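Local coordinates for protein AgaA (Rhizobium radiobacter, PDB 6HLX) that binds the opine agropinic acid as the periplasmic solute-binding protein of an ABC transporter, delivering it for import into the bacterium, at residues Ala69-His72 / Thr76-Ser79. Sequence-based numbering, arbitrary orientation.
Sequences AKFH and TVTS
A69 meets V77 through both backbone and side chain. The carbonyl oxygen A69 O accepts a nearly straight hydrogen bond from V77 N (2.9 Å, 178° at the hydrogen), and a water extends the pairing, accepting from A69 N at 3.1 Å and donating to V77 O at 2.8 Å. A small methyl suits A69, whose CB packs at 4.0 Å from V77 CG2. The backbones of K70 and T76 form a single beta bridge, with K70 CA 4.4 Å from T76 CA; both side chains start away from the opposite segment, as fits a long charged lysine and a polar threonine at partly exposed positions. F71 supplies the flat apolar surface. With CG anti to its carbonyl carbon (chi1 -71°), the ring lies with one face against V77, whose CG2 sits over the ring centre, 3.8 Å from the centroid and 8° off the ring normal, in a CH-pi contact; the two side chains cross at about a right angle. The beta-branched valine thus puts one methyl against both A69 and F71. F71 also packs on P140 and A158. The loop links strand 61-66 of the five-stranded antiparallel sheet to helix 79-90, whose N-cap is T78, a hydroxyl residue common at that position.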
loop_
_atom_site.group_PDB
_atom_site.type_symbol
_atom_site.label_atom_id
_atom_site.label_comp_id
_atom_site.label_asym_id
_atom_site.label_seq_id
_atom_site.Cartn_x
_atom_site.Cartn_y
_atom_site.Cartn_z
ATOM N N ALA A 69 13.143 3.807 24.524
ATOM C CA ALA A 69 13.676 3.372 23.234
ATOM C C ALA A 69 14.689 4.373 22.719
ATOM O O ALA A 69 14.644 5.548 23.087
ATOM C CB ALA A 69 12.518 3.242 22.219
ATOM N N LYS A 70 15.618 3.905 21.860
ATOM C CA LYS A 70 16.616 4.779 21.269
ATOM C C LYS A 70 16.563 4.762 19.748
ATOM O O LYS A 70 16.159 3.765 19.137
ATOM C CB LYS A 70 18.030 4.345 21.714
ATOM C CG LYS A 70 18.331 4.727 23.168
ATOM C CD LYS A 70 19.806 4.513 23.469
ATOM C CE LYS A 70 20.221 5.108 24.796
ATOM N NZ LYS A 70 19.755 4.285 25.938
ATOM N N PHE A 71 17.011 5.865 19.140
ATOM C CA PHE A 71 17.224 5.958 17.712
ATOM C C PHE A 71 18.604 5.371 17.420
ATOM O O PHE A 71 19.430 5.228 18.343
ATOM C CB PHE A 71 17.169 7.407 17.236
ATOM C CG PHE A 71 15.782 7.994 17.281
ATOM C CD1 PHE A 71 14.788 7.544 16.409
ATOM C CD2 PHE A 71 15.486 9.045 18.137
ATOM C CE1 PHE A 71 13.505 8.121 16.417
ATOM C CE2 PHE A 71 14.212 9.626 18.147
ATOM C CZ PHE A 71 13.224 9.161 17.289
ATOM N N HIS A 72 18.872 5.078 16.131
ATOM C CA HIS A 72 20.141 4.478 15.702
ATOM C C HIS A 72 21.377 5.328 16.026
ATOM O O HIS A 72 22.479 4.791 16.146
ATOM C CB HIS A 72 20.076 4.122 14.212
ATOM C CG HIS A 72 18.950 3.169 13.917
ATOM N ND1 HIS A 72 18.252 3.210 12.718
ATOM C CD2 HIS A 72 18.407 2.208 14.705
ATOM C CE1 HIS A 72 17.336 2.264 12.809
ATOM N NE2 HIS A 72 17.408 1.616 13.975
ATOM N N THR A 76 17.611 9.358 22.593
ATOM C CA THR A 76 16.396 8.749 23.143
ATOM C C THR A 76 15.167 9.180 22.365
ATOM O O THR A 76 15.074 10.333 21.939
ATOM C CB THR A 76 16.279 9.107 24.633
ATOM O OG1 THR A 76 17.429 8.582 25.292
ATOM C CG2 THR A 76 15.021 8.525 25.297
ATOM N N VAL A 77 14.229 8.258 22.177
ATOM C CA VAL A 77 12.962 8.577 21.492
ATOM C C VAL A 77 12.116 9.395 22.459
ATOM O O VAL A 77 11.856 8.946 23.579
ATOM C CB VAL A 77 12.207 7.309 21.026
ATOM C CG1 VAL A 77 10.855 7.682 20.395
ATOM C CG2 VAL A 77 13.049 6.502 20.042
ATOM N N THR A 78 11.699 10.604 22.042
ATOM C CA THR A 78 10.918 11.471 22.932
ATOM C C THR A 78 9.663 11.972 22.226
ATOM O O THR A 78 9.536 11.870 20.990
ATOM C CB THR A 78 11.755 12.678 23.417
ATOM O OG1 THR A 78 11.908 13.598 22.341
ATOM C CG2 THR A 78 13.130 12.276 23.999
ATOM N N SER A 79 8.773 12.599 23.008
ATOM C CA SER A 79 7.534 13.162 22.493
ATOM C C SER A 79 7.758 14.272 21.468
ATOM O O SER A 79 6.954 14.400 20.529
ATOM C CB SER A 79 6.648 13.643 23.632
ATOM O OG SER A 79 7.340 14.572 24.439
HETATM O O HOH W 1 12.053 6.612 25.094
#